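Local coordinates for tyrosine specific protein phosphatase (Trypanosoma cruzi, PDB 4AZ1), which probably removes phosphate from tyrosine residues of proteins, acting as a classical cysteine-dependent protein tyrosine phosphatase, at residues Ile82-Pro87 with Ala239-Thr244; Lys89-Gln94 with Thr219-Val224; Thr255-Val260 with Glu275-Ile280; Leu115-Thr120 with Thr211-Ser216. One frame throughout, in Å; residues are numbered along the deposited sequence.

Contact 1 of 4, residues Ile82-Pro87 with Ala239-Thr244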
loop_
_atom_site.group_PDB
_atom_site.type_symbol
_atom_site.label_atom_id
_atom_site.label_comp_id
_atom_site.label_asym_id
_atom_site.label_seq_id
_atom_site.Cartn_x
_atom_site.Cartn_y
_atom_site.Cartn_z
ATOM N N ILE A 82 6.354 -20.157 -10.124
ATOM C CA ILE A 82 7.424 -21.023 -10.590
ATOM C C ILE A 82 7.130 -22.475 -10.251
ATOM O O ILE A 82 7.002 -22.826 -9.080
ATOM C CB ILE A 82 8.779 -20.631 -10.001
ATOM C CG1 ILE A 82 8.998 -19.115 -10.136
ATOM C CG2 ILE A 82 9.899 -21.427 -10.701
ATOM C CD1 ILE A 82 9.198 -18.645 -11.566
ATOM N N ASP A 83 7.036 -23.317 -11.277
ATOM C CA ASP A 83 6.741 -24.732 -11.086
ATOM C C ASP A 83 7.837 -25.561 -11.756
ATOM O O ASP A 83 8.033 -25.476 -12.971
ATOM C CB ASP A 83 5.367 -25.065 -11.686
ATOM C CG ASP A 83 4.978 -26.542 -11.529
ATOM O OD1 ASP A 83 5.229 -27.148 -10.458
ATOM O OD2 ASP A 83 4.396 -27.094 -12.488
ATOM N N LEU A 84 8.563 -26.347 -10.965
ATOM C CA LEU A 84 9.624 -27.198 -11.506
ATOM C C LEU A 84 9.368 -28.691 -11.271
ATOM O O LEU A 84 10.320 -29.474 -11.237
ATOM C CB LEU A 84 10.974 -26.809 -10.898
ATOM C CG LEU A 84 11.420 -25.361 -11.129
ATOM C CD1 LEU A 84 12.318 -24.857 -10.005
ATOM C CD2 LEU A 84 12.124 -25.230 -12.470
ATOM N N ASP A 85 8.102 -29.077 -11.109
ATOM C CA ASP A 85 7.739 -30.485 -10.880
ATOM C C ASP A 85 8.346 -30.974 -9.570
ATOM O O ASP A 85 8.876 -32.082 -9.486
ATOM C CB ASP A 85 8.209 -31.389 -12.036
ATOM C CG ASP A 85 7.521 -31.075 -13.352
ATOM O OD1 ASP A 85 6.300 -30.812 -13.336
ATOM O OD2 ASP A 85 8.204 -31.101 -14.401
ATOM N N LEU A 86 8.284 -30.126 -8.553
ATOM C CA LEU A 86 8.845 -30.447 -7.248
ATOM C C LEU A 86 7.726 -30.326 -6.220
ATOM O O LEU A 86 6.616 -29.915 -6.577
ATOM C CB LEU A 86 10.001 -29.503 -6.938
ATOM C CG LEU A 86 11.163 -29.606 -7.924
ATOM C CD1 LEU A 86 12.213 -28.590 -7.552
ATOM C CD2 LEU A 86 11.749 -31.004 -7.942
ATOM N N PRO A 87 7.986 -30.734 -4.960
ATOM C CA PRO A 87 6.895 -30.686 -3.978
ATOM C C PRO A 87 6.381 -29.277 -3.739
ATOM O O PRO A 87 5.195 -29.101 -3.462
ATOM C CB PRO A 87 7.553 -31.239 -2.714
ATOM C CG PRO A 87 8.515 -32.254 -3.245
ATOM C CD PRO A 87 9.110 -31.561 -4.469
ATOM N N ALA A 239 18.489 -23.183 -5.993
ATOM C CA ALA A 239 19.180 -24.031 -5.028
ATOM C C ALA A 239 18.216 -25.065 -4.453
ATOM O O ALA A 239 18.583 -26.235 -4.289
ATOM C CB ALA A 239 19.806 -23.191 -3.908
ATOM N N TYR A 240 16.996 -24.631 -4.134
ATOM C CA TYR A 240 15.963 -25.557 -3.660
ATOM C C TYR A 240 15.776 -26.678 -4.676
ATOM O O TYR A 240 15.784 -27.862 -4.323
ATOM C CB TYR A 240 14.621 -24.851 -3.448
ATOM C CG TYR A 240 13.473 -25.833 -3.258
ATOM C CD1 TYR A 240 13.229 -26.419 -2.018
ATOM C CD2 TYR A 240 12.639 -26.190 -4.325
ATOM C CE1 TYR A 240 12.185 -27.346 -1.839
ATOM C CE2 TYR A 240 11.594 -27.113 -4.154
ATOM C CZ TYR A 240 11.375 -27.681 -2.906
ATOM O OH TYR A 240 10.345 -28.580 -2.734
ATOM N N ALA A 241 15.574 -26.293 -5.934
ATOM C CA ALA A 241 15.357 -27.275 -6.997
ATOM C C ALA A 241 16.554 -28.199 -7.124
ATOM O O ALA A 241 16.415 -29.420 -7.078
ATOM C CB ALA A 241 15.086 -26.583 -8.313
ATOM N N ALA A 242 17.737 -27.610 -7.276
ATOM C CA ALA A 242 18.939 -28.410 -7.432
ATOM C C ALA A 242 19.134 -29.379 -6.270
ATOM O O ALA A 242 19.509 -30.538 -6.484
ATOM C CB ALA A 242 20.174 -27.514 -7.623
ATOM N N LEU A 243 18.866 -28.926 -5.046
ATOM C CA LEU A 243 19.057 -29.786 -3.878
ATOM C C LEU A 243 18.011 -30.892 -3.785
ATOM O O LEU A 243 18.291 -31.967 -3.258
ATOM C CB LEU A 243 19.106 -28.975 -2.576
ATOM C CG LEU A 243 20.424 -28.222 -2.361
ATOM C CD1 LEU A 243 20.262 -27.088 -1.361
ATOM C CD2 LEU A 243 21.505 -29.185 -1.899
ATOM N N THR A 244 16.814 -30.627 -4.298
ATOM C CA THR A 244 15.771 -31.651 -4.345
ATOM C C THR A 244 16.199 -32.760 -5.303
ATOM O O THR A 244 16.016 -33.944 -5.012
ATOM C CB THR A 244 14.413 -31.072 -4.781
ATOM O OG1 THR A 244 14.004 -30.042 -3.867
ATOM C CG2 THR A 244 13.355 -32.168 -4.809
#
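L86 lays its side chain against Y240, A241 and T244, and so holds the loop between strands 79-82 and 90-93 to helix 232-247. In the tyrosine phosphatase fold this helix follows the HCXXGXXR signature loop and packs on the central mixed sheet.

The contact across is apolar. L86 has CG anti to its carbonyl carbon (chi1 -62°) and runs on extended, which sends the two methyls to different targets. CD1 presses on the helix backbone, 3.5 Å from A241 CA, a tight approach for two carbons, and also lies 3.8 Å from CE2 of Y240, coming at that ring obliquely. The L86 and T244 side chains slide past each other in opposite directions, leaving L86 CD2 3.7 Å from T244 CG2. L84 adds a second leucine: its CD1 sits 3.7 Å from A241 CB, so this one small methyl takes both leucine ends. P87 works further out, with its CD 3.7 Å from the Y240 OH.

The polar groups here serve the helix or partners beyond it. Y240 OH is hydrogen-bonded to ND1 of H88, the residue after P87 in the same loop, and the Y240 ring meets F90 edge-to-face. D83 N, on the loop, bonds to OE1 of Q266.

Within the helix, the carbonyl oxygen of Y240 takes two donors from T244, N at 3.0 Å and OG1 at 2.9 Å, from opposite faces of the carbonyl plane. The OG1 bond fixes the threonine's rotation, turning CG2 to L86 and leaving OG1 3.6 Å above the Y240 ring plane, over the ring centre.

Contact 2 of 4, residues Lys89-Gln94 with Thr219-Val224. With FMT (formic acid), chain H.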
loop_
_atom_site.group_PDB
_atom_site.type_symbol
_atom_site.label_atom_id
_atom_site.label_comp_id
_atom_site.label_asym_id
_atom_site.label_seq_id
_atom_site.Cartn_x
_atom_site.Cartn_y
_atom_site.Cartn_z
ATOM N N LYS A 89 5.837 -25.273 -5.147
ATOM C CA LYS A 89 5.825 -24.243 -6.175
ATOM C C LYS A 89 6.170 -22.948 -5.472
ATOM O O LYS A 89 6.081 -22.852 -4.238
ATOM C CB LYS A 89 4.437 -24.101 -6.805
ATOM C CG LYS A 89 3.895 -25.358 -7.450
ATOM C CD LYS A 89 2.732 -25.012 -8.374
ATOM C CE LYS A 89 2.115 -26.265 -8.989
ATOM N NZ LYS A 89 1.174 -25.943 -10.110
ATOM N N PHE A 90 6.550 -21.944 -6.254
ATOM C CA PHE A 90 6.991 -20.691 -5.681
ATOM C C PHE A 90 6.320 -19.539 -6.397
ATOM O O PHE A 90 5.921 -19.667 -7.557
ATOM C CB PHE A 90 8.511 -20.594 -5.798
ATOM C CG PHE A 90 9.227 -21.626 -4.978
ATOM C CD1 PHE A 90 9.496 -22.891 -5.503
ATOM C CD2 PHE A 90 9.590 -21.352 -3.660
ATOM C CE1 PHE A 90 10.141 -23.856 -4.731
ATOM C CE2 PHE A 90 10.235 -22.312 -2.880
ATOM C CZ PHE A 90 10.510 -23.567 -3.418
ATOM N N VAL A 91 6.166 -18.426 -5.692
ATOM C CA VAL A 91 5.827 -17.176 -6.347
ATOM C C VAL A 91 7.053 -16.282 -6.270
ATOM O O VAL A 91 7.428 -15.808 -5.191
ATOM C CB VAL A 91 4.604 -16.490 -5.706
ATOM C CG1 VAL A 91 4.335 -15.167 -6.390
ATOM C CG2 VAL A 91 3.374 -17.392 -5.824
ATOM N N ALA A 92 7.707 -16.089 -7.411
ATOM C CA ALA A 92 8.858 -15.194 -7.463
ATOM C C ALA A 92 8.330 -13.811 -7.817
ATOM O O ALA A 92 7.689 -13.642 -8.852
ATOM C CB ALA A 92 9.879 -15.671 -8.515
ATOM N N CYS A 93 8.588 -12.812 -6.978
ATOM C CA CYS A 93 8.036 -11.492 -7.261
ATOM C C CYS A 93 8.939 -10.407 -6.747
ATOM O O CYS A 93 9.894 -10.685 -6.019
ATOM C CB CYS A 93 6.633 -11.352 -6.654
ATOM S SG CYS A 93 6.613 -11.543 -4.855
ATOM N N GLN A 94 8.662 -9.173 -7.151
ATOM C CA GLN A 94 9.459 -8.030 -6.701
ATOM C C GLN A 94 9.054 -7.702 -5.270
ATOM O O GLN A 94 8.041 -8.223 -4.759
ATOM C CB GLN A 94 9.164 -6.807 -7.585
ATOM C CG GLN A 94 7.715 -6.331 -7.418
ATOM C CD GLN A 94 7.387 -5.051 -8.177
ATOM O OE1 GLN A 94 8.173 -4.563 -8.995
ATOM N NE2 GLN A 94 6.209 -4.504 -7.907
ATOM N N THR A 219 0.500 -27.301 -0.167
ATOM C CA THR A 219 -0.802 -26.928 -0.718
ATOM C C THR A 219 -0.843 -25.497 -1.280
ATOM O O THR A 219 -1.731 -25.163 -2.072
ATOM C CB THR A 219 -1.940 -27.122 0.313
ATOM O OG1 THR A 219 -1.560 -26.544 1.566
ATOM C CG2 THR A 219 -2.237 -28.606 0.520
ATOM N N VAL A 220 0.104 -24.656 -0.869
ATOM C CA VAL A 220 0.171 -23.279 -1.362
ATOM C C VAL A 220 1.605 -22.930 -1.744
ATOM O O VAL A 220 2.554 -23.455 -1.154
ATOM C CB VAL A 220 -0.393 -22.241 -0.330
ATOM C CG1 VAL A 220 -1.909 -22.385 -0.179
ATOM C CG2 VAL A 220 0.296 -22.375 1.025
ATOM N N PRO A 221 1.774 -22.044 -2.741
ATOM C CA PRO A 221 3.143 -21.726 -3.156
ATOM C C PRO A 221 3.848 -20.897 -2.085
ATOM O O PRO A 221 3.196 -20.167 -1.325
ATOM C CB PRO A 221 2.949 -20.861 -4.406
ATOM C CG PRO A 221 1.460 -20.811 -4.669
ATOM C CD PRO A 221 0.773 -21.194 -3.410
ATOM N N VAL A 222 5.168 -21.021 -2.020
ATOM C CA VAL A 222 5.973 -20.169 -1.155
ATOM C C VAL A 222 6.306 -18.872 -1.895
ATOM O O VAL A 222 6.817 -18.912 -3.016
ATOM C CB VAL A 222 7.290 -20.860 -0.787
ATOM C CG1 VAL A 222 8.216 -19.881 -0.071
ATOM C CG2 VAL A 222 7.011 -22.102 0.059
ATOM N N VAL A 223 6.018 -17.725 -1.289
ATOM C CA VAL A 223 6.364 -16.450 -1.911
ATOM C C VAL A 223 7.820 -16.081 -1.606
ATOM O O VAL A 223 8.244 -16.114 -0.448
ATOM C CB VAL A 223 5.430 -15.313 -1.456
ATOM C CG1 VAL A 223 5.980 -13.940 -1.902
ATOM C CG2 VAL A 223 4.018 -15.529 -1.999
ATOM N N VAL A 224 8.584 -15.735 -2.645
ATOM C CA VAL A 224 9.982 -15.325 -2.482
ATOM C C VAL A 224 10.244 -14.006 -3.211
ATOM O O VAL A 224 9.933 -13.883 -4.395
ATOM C CB VAL A 224 10.940 -16.387 -3.058
ATOM C CG1 VAL A 224 12.389 -16.031 -2.728
ATOM C CG2 VAL A 224 10.592 -17.753 -2.525
HETATM C C FMT H . 4.829 -7.105 -5.717
HETATM O O1 FMT H . 4.510 -6.686 -6.838
HETATM O O2 FMT H . 5.280 -8.234 -5.470
HETATM O O HOH W 1 3.896 -25.224 -2.736
#
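V91 O accepts a nearly straight hydrogen bond from V224 N, 2.8 Å long with 178° at the hydrogen, and V223 CA adds a C-H...O contact to the same oxygen. This is the parallel pairing of strands 90-93 and 222-225 toward one edge of the mixed tyrosine phosphatase sheet, where strand 90-93 lies next to the outermost strand 79-82. V91 bonds on both sides of V223: its N also reaches V222 O at 2.8 Å, from above the carbonyl plane. V222 N to K89 O and C93 N to V224 O extend the ladder at either end, and beyond the first rung a water links K89 N to V220 O.

On the face that helix 232-247 covers, F90 and V222 lie side by side, pointing the same way. F90 CD2 stands 3.7 Å from V222 CB and 3.9 Å from V224 CG2, both oblique to the ring. The other face carries V91 and V223, packed CB to CG2, with helix 101-110 lying over V223. P221 runs alongside V91, its CB 3.8 Å from V91 CG2.

At the far end a formic acid, probably from the crystallisation liquor, accepts from Q94 NE2. C93 has chi1 61°, which turns SG across toward the neighbouring strand, 3.9 Å from V223 CG1.

Contact 3 of 4, residues Thr255-Val260 with Glu275-Ile280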
loop_
_atom_site.group_PDB
_atom_site.type_symbol
_atom_site.label_atom_id
_atom_site.label_comp_id
_atom_site.label_asym_id
_atom_site.label_seq_id
_atom_site.Cartn_x
_atom_site.Cartn_y
_atom_site.Cartn_z
ATOM N N THR A 255 22.054 -30.361 -14.289
ATOM C CA THR A 255 20.955 -29.947 -13.405
ATOM C C THR A 255 20.866 -28.439 -13.149
ATOM O O THR A 255 19.773 -27.864 -13.237
ATOM C CB THR A 255 21.010 -30.662 -12.040
ATOM O OG1 THR A 255 20.907 -32.070 -12.234
ATOM C CG2 THR A 255 19.868 -30.209 -11.140
ATOM N N VAL A 256 21.987 -27.786 -12.840
ATOM C CA VAL A 256 21.911 -26.357 -12.504
ATOM C C VAL A 256 21.506 -25.517 -13.706
ATOM O O VAL A 256 20.615 -24.663 -13.615
ATOM C CB VAL A 256 23.223 -25.795 -11.924
ATOM C CG1 VAL A 256 23.005 -24.350 -11.465
ATOM C CG2 VAL A 256 23.679 -26.623 -10.738
ATOM N N TYR A 257 22.172 -25.757 -14.829
ATOM C CA TYR A 257 21.803 -25.105 -16.068
ATOM C C TYR A 257 20.328 -25.395 -16.406
ATOM O O TYR A 257 19.564 -24.472 -16.700
ATOM C CB TYR A 257 22.730 -25.544 -17.212
ATOM C CG TYR A 257 22.515 -24.733 -18.463
ATOM C CD1 TYR A 257 23.120 -23.497 -18.613
ATOM C CD2 TYR A 257 21.689 -25.192 -19.487
ATOM C CE1 TYR A 257 22.916 -22.734 -19.750
ATOM C CE2 TYR A 257 21.484 -24.434 -20.635
ATOM C CZ TYR A 257 22.098 -23.202 -20.748
ATOM O OH TYR A 257 21.906 -22.432 -21.867
ATOM N N ASP A 258 19.919 -26.663 -16.347
ATOM C CA ASP A 258 18.546 -27.030 -16.709
ATOM C C ASP A 258 17.489 -26.361 -15.814
ATOM O O ASP A 258 16.473 -25.849 -16.297
ATOM C CB ASP A 258 18.380 -28.543 -16.682
ATOM C CG ASP A 258 19.166 -29.229 -17.788
ATOM O OD1 ASP A 258 19.386 -28.599 -18.845
ATOM O OD2 ASP A 258 19.561 -30.401 -17.602
ATOM N N VAL A 259 17.744 -26.374 -14.512
ATOM C CA VAL A 259 16.859 -25.754 -13.539
ATOM C C VAL A 259 16.717 -24.254 -13.786
ATOM O O VAL A 259 15.604 -23.723 -13.804
ATOM C CB VAL A 259 17.382 -25.985 -12.113
ATOM C CG1 VAL A 259 16.846 -24.931 -11.157
ATOM C CG2 VAL A 259 16.997 -27.381 -11.645
ATOM N N VAL A 260 17.837 -23.570 -13.989
ATOM C CA VAL A 260 17.771 -22.134 -14.229
ATOM C C VAL A 260 17.099 -21.850 -15.569
ATOM O O VAL A 260 16.306 -20.914 -15.686
ATOM C CB VAL A 260 19.157 -21.470 -14.102
ATOM C CG1 VAL A 260 19.100 -19.987 -14.483
ATOM C CG2 VAL A 260 19.640 -21.607 -12.669
ATOM N N GLU A 275 27.387 -14.168 -10.202
ATOM C CA GLU A 275 27.721 -14.725 -8.894
ATOM C C GLU A 275 26.493 -15.340 -8.246
ATOM O O GLU A 275 26.626 -16.223 -7.404
ATOM C CB GLU A 275 28.378 -13.687 -7.968
ATOM C CG GLU A 275 27.442 -12.614 -7.487
ATOM C CD GLU A 275 27.256 -11.498 -8.499
ATOM O OE1 GLU A 275 27.819 -11.592 -9.623
ATOM O OE2 GLU A 275 26.550 -10.524 -8.156
ATOM N N GLN A 276 25.296 -14.913 -8.655
ATOM C CA GLN A 276 24.085 -15.533 -8.110
ATOM C C GLN A 276 23.907 -16.944 -8.683
ATOM O O GLN A 276 23.432 -17.832 -7.994
ATOM C CB GLN A 276 22.842 -14.661 -8.372
ATOM C CG GLN A 276 22.798 -13.385 -7.496
ATOM C CD GLN A 276 21.885 -12.321 -8.087
ATOM O OE1 GLN A 276 21.303 -12.528 -9.157
ATOM N NE2 GLN A 276 21.771 -11.170 -7.408
ATOM N N TYR A 277 24.295 -17.137 -9.940
ATOM C CA TYR A 277 24.241 -18.454 -10.574
ATOM C C TYR A 277 25.309 -19.352 -9.941
ATOM O O TYR A 277 25.084 -20.543 -9.651
ATOM C CB TYR A 277 24.473 -18.293 -12.091
ATOM C CG TYR A 277 24.435 -19.586 -12.890
ATOM C CD1 TYR A 277 23.235 -20.272 -13.098
ATOM C CD2 TYR A 277 25.590 -20.101 -13.460
ATOM C CE1 TYR A 277 23.199 -21.459 -13.843
ATOM C CE2 TYR A 277 25.568 -21.287 -14.205
ATOM C CZ TYR A 277 24.363 -21.953 -14.394
ATOM O OH TYR A 277 24.333 -23.120 -15.138
ATOM N N PHE A 278 26.474 -18.762 -9.711
ATOM C CA PHE A 278 27.550 -19.448 -9.008
ATOM C C PHE A 278 27.090 -19.985 -7.644
ATOM O O PHE A 278 27.400 -21.130 -7.291
ATOM C CB PHE A 278 28.726 -18.500 -8.835
ATOM C CG PHE A 278 30.045 -19.161 -9.015
ATOM C CD1 PHE A 278 30.302 -20.396 -8.417
ATOM C CD2 PHE A 278 31.028 -18.572 -9.799
ATOM C CE1 PHE A 278 31.536 -21.025 -8.590
ATOM C CE2 PHE A 278 32.266 -19.196 -9.985
ATOM C CZ PHE A 278 32.520 -20.424 -9.377
ATOM N N VAL A 279 26.328 -19.184 -6.893
ATOM C CA VAL A 279 25.876 -19.611 -5.559
ATOM C C VAL A 279 25.115 -20.957 -5.593
ATOM O O VAL A 279 25.242 -21.763 -4.669
ATOM C CB VAL A 279 25.069 -18.497 -4.815
ATOM C CG1 VAL A 279 24.537 -19.009 -3.459
ATOM C CG2 VAL A 279 25.947 -17.275 -4.569
ATOM N N ILE A 280 24.367 -21.230 -6.664
ATOM C CA ILE A 280 23.675 -22.516 -6.727
ATOM C C ILE A 280 24.683 -23.674 -6.729
ATOM O O ILE A 280 24.500 -24.637 -5.993
ATOM C CB ILE A 280 22.697 -22.638 -7.917
ATOM C CG1 ILE A 280 21.711 -21.467 -7.925
ATOM C CG2 ILE A 280 21.933 -23.987 -7.862
ATOM C CD1 ILE A 280 20.960 -21.318 -9.241
#
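Y277 reaches from helix 274-288 across to V256, Y257 and V260 on helix 255-266. From CB its ring extends with CG anti to the backbone N (chi1 -180°), which carries the phenol over to helix 255-266. CD1 is the first atom to meet something, lying 3.9 Å from V260 CG2. CE1 follows and fits between two valines, 3.8 Å from that same CG2 and 3.7 Å from V256 CG1. The V260 methyl lies at the ring edge, in its plane, whereas V256 comes in obliquely and extends to CZ. At the tip, OH sits 3.3 Å from Y257 CA and close to its CB; the neighbouring Y257 N is poorly angled for a bond. The hydroxyl is instead hydrogen-bonded to OE1 of E24, on helix 14-30.

I280, one turn on, completes the interface: its CG2 lies 3.8 Å from V256 CG1 and its CD1 3.7 Å from V260 CG2. The two helices belong to the C-terminal helical part of the phosphatase domain, and the turn joining them probably corresponds to the Q-loop of classical family members. Their segment axes approach to 10.7 Å at 125°, so the side chains bridge a fairly wide gap.

The chemistry implies an apolar interface of valine and isoleucine branches packed round the Y277 ring, while the one buried phenol oxygen finds its polar partner on a third helix and thereby ties all three together.

Contact 4 of 4, residues Leu115-Thr120 with Thr211-Ser216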
loop_
_atom_site.group_PDB
_atom_site.type_symbol
_atom_site.label_atom_id
_atom_site.label_comp_id
_atom_site.label_asym_id
_atom_site.label_seq_id
_atom_site.Cartn_x
_atom_site.Cartn_y
_atom_site.Cartn_z
ATOM N N LEU A 115 4.023 -18.950 3.727
ATOM C CA LEU A 115 5.431 -18.613 3.925
ATOM C C LEU A 115 5.925 -17.606 2.894
ATOM O O LEU A 115 5.807 -17.811 1.676
ATOM C CB LEU A 115 6.317 -19.874 3.900
ATOM C CG LEU A 115 7.837 -19.661 3.942
ATOM C CD1 LEU A 115 8.251 -18.971 5.240
ATOM C CD2 LEU A 115 8.597 -20.978 3.782
ATOM N N VAL A 116 6.472 -16.512 3.406
ATOM C CA VAL A 116 7.060 -15.471 2.593
ATOM C C VAL A 116 8.529 -15.379 2.948
ATOM O O VAL A 116 8.882 -15.234 4.128
ATOM C CB VAL A 116 6.419 -14.100 2.899
ATOM C CG1 VAL A 116 7.235 -12.979 2.218
ATOM C CG2 VAL A 116 4.971 -14.093 2.418
ATOM N N ILE A 117 9.388 -15.476 1.942
ATOM C CA ILE A 117 10.812 -15.349 2.184
ATOM C C ILE A 117 11.317 -14.108 1.482
ATOM O O ILE A 117 11.089 -13.932 0.282
ATOM C CB ILE A 117 11.584 -16.558 1.669
ATOM C CG1 ILE A 117 11.139 -17.807 2.427
ATOM C CG2 ILE A 117 13.099 -16.340 1.832
ATOM C CD1 ILE A 117 11.903 -19.036 2.031
ATOM N N MET A 118 11.973 -13.239 2.253
ATOM C CA MET A 118 12.496 -11.984 1.752
ATOM C C MET A 118 14.018 -12.059 1.835
ATOM O O MET A 118 14.576 -12.222 2.927
ATOM C CB MET A 118 11.961 -10.817 2.609
ATOM C CG MET A 118 12.533 -9.471 2.205
ATOM S SD MET A 118 11.859 -8.170 3.255
ATOM C CE MET A 118 12.868 -6.796 2.693
ATOM N N VAL A 119 14.685 -11.960 0.684
ATOM C CA VAL A 119 16.134 -12.122 0.628
ATOM C C VAL A 119 16.856 -10.812 0.290
ATOM O O VAL A 119 17.641 -10.731 -0.661
ATOM C CB VAL A 119 16.533 -13.243 -0.391
ATOM C CG1 VAL A 119 17.977 -13.607 -0.224
ATOM C CG2 VAL A 119 15.707 -14.487 -0.139
ATOM N N THR A 120 16.577 -9.779 1.068
ATOM C CA THR A 120 17.235 -8.496 0.897
ATOM C C THR A 120 17.018 -7.694 2.171
ATOM O O THR A 120 16.092 -7.984 2.935
ATOM C CB THR A 120 16.635 -7.705 -0.321
ATOM O OG1 THR A 120 17.331 -6.467 -0.490
ATOM C CG2 THR A 120 15.140 -7.410 -0.102
ATOM N N THR A 211 15.188 -25.079 4.797
ATOM C CA THR A 211 14.518 -25.869 5.827
ATOM C C THR A 211 13.118 -25.315 6.067
ATOM O O THR A 211 12.154 -26.077 6.148
ATOM C CB THR A 211 15.329 -25.910 7.128
ATOM O OG1 THR A 211 16.484 -26.736 6.931
ATOM C CG2 THR A 211 14.497 -26.480 8.274
ATOM N N ASN A 212 12.999 -23.990 6.149
ATOM C CA ASN A 212 11.684 -23.372 6.239
ATOM C C ASN A 212 10.791 -23.776 5.079
ATOM O O ASN A 212 9.652 -24.173 5.295
ATOM C CB ASN A 212 11.779 -21.845 6.299
ATOM C CG ASN A 212 12.299 -21.354 7.623
ATOM O OD1 ASN A 212 13.109 -20.433 7.678
ATOM N ND2 ASN A 212 11.858 -21.989 8.702
ATOM N N VAL A 213 11.314 -23.658 3.856
ATOM C CA VAL A 213 10.560 -24.040 2.666
ATOM C C VAL A 213 10.029 -25.462 2.793
ATOM O O VAL A 213 8.824 -25.695 2.642
ATOM C CB VAL A 213 11.395 -23.878 1.369
ATOM C CG1 VAL A 213 10.714 -24.539 0.196
ATOM C CG2 VAL A 213 11.608 -22.416 1.067
ATOM N N LYS A 214 10.917 -26.402 3.109
ATOM C CA LYS A 214 10.550 -27.816 3.199
ATOM C C LYS A 214 9.501 -28.109 4.265
ATOM O O LYS A 214 8.646 -28.983 4.080
ATOM C CB LYS A 214 11.778 -28.665 3.506
ATOM C CG LYS A 214 12.837 -28.671 2.437
ATOM C CD LYS A 214 13.998 -29.543 2.892
ATOM C CE LYS A 214 15.334 -28.892 2.571
ATOM N NZ LYS A 214 16.434 -29.421 3.428
ATOM N N ASN A 215 9.588 -27.407 5.393
ATOM C CA ASN A 215 8.662 -27.631 6.503
ATOM C C ASN A 215 7.337 -26.883 6.304
ATOM O O ASN A 215 6.397 -27.049 7.083
ATOM C CB ASN A 215 9.328 -27.253 7.840
ATOM C CG ASN A 215 10.507 -28.159 8.192
ATOM O OD1 ASN A 215 10.827 -29.096 7.460
ATOM N ND2 ASN A 215 11.162 -27.874 9.317
ATOM N N SER A 216 7.265 -26.058 5.260
ATOM C CA SER A 216 6.036 -25.315 4.945
ATOM C C SER A 216 5.085 -26.211 4.144
ATOM O O SER A 216 5.515 -27.227 3.591
ATOM C CB SER A 216 6.374 -24.068 4.130
ATOM O OG SER A 216 6.532 -24.413 2.767
#
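L115 points its CD2 methyl into the last turn of helix 203-215, where it meets backbone as much as side chains. With CG anti to its backbone N (chi1 173°), the leucine rises off the strand toward the helix. CD2 then lies 3.7 Å from N212 O and 3.8 Å from V213 CA, and the same methyl also touches S216 CB at 3.8 Å. Of the N212 side chain it is CB that comes near, 4.1 Å from L115 CD2, while its amide end serves a different purpose: OD1 is hydrogen-bonded to NH2 of R171.

I117, two residues along the strand and on the same face of the sheet, takes the next place. Its chain runs out extended beyond CG1 (chi2 -177°) and crosses V213 at about a right angle, so that the two meet by single methyls, I117 CD1 and V213 CG2, 3.5 Å apart. The other V213 branch, CG1, packs on Y240 of helix 232-247.

This is the helix of a beta-alpha-beta crossover in the phosphatase sheet, leading from strand 184-191 to strand 222-225 and passing strand 115-118, which lies between them. Helix and strand run nearly antiparallel, at 165°, with their segment axes 9.7 Å apart.

Where the helix ends, S216 folds back on it. Its OG donates a short 2.6 Å bond to V213 O, in the carbonyl plane and on a lone pair, and S216 N bonds the same oxygen. That double grip holds the serine so that CB faces the leucine, and S216 O in turn accepts from NE2 of H88.

Contact 2 is the only one of the four built on backbone hydrogen bonds, as befits neighbouring parallel strands; contacts 1, 3 and 4 join elements through apolar side chains. Contacts 2 and 4 reach the same sheet, V223 bonding through its backbone to L115 and I117 on the neighbouring strand. Contact 1 is partly exposed, whereas the other three are buried. Helix 232-247 connects them: its Y240 faces contacts 2 and 4, while A241 and A242 touch V259 and I280 of contact 3. The centre of contact 3, which is wholly between helices, lies about 19 Å from the centres of contact 2 and contact 4, and it touches neither.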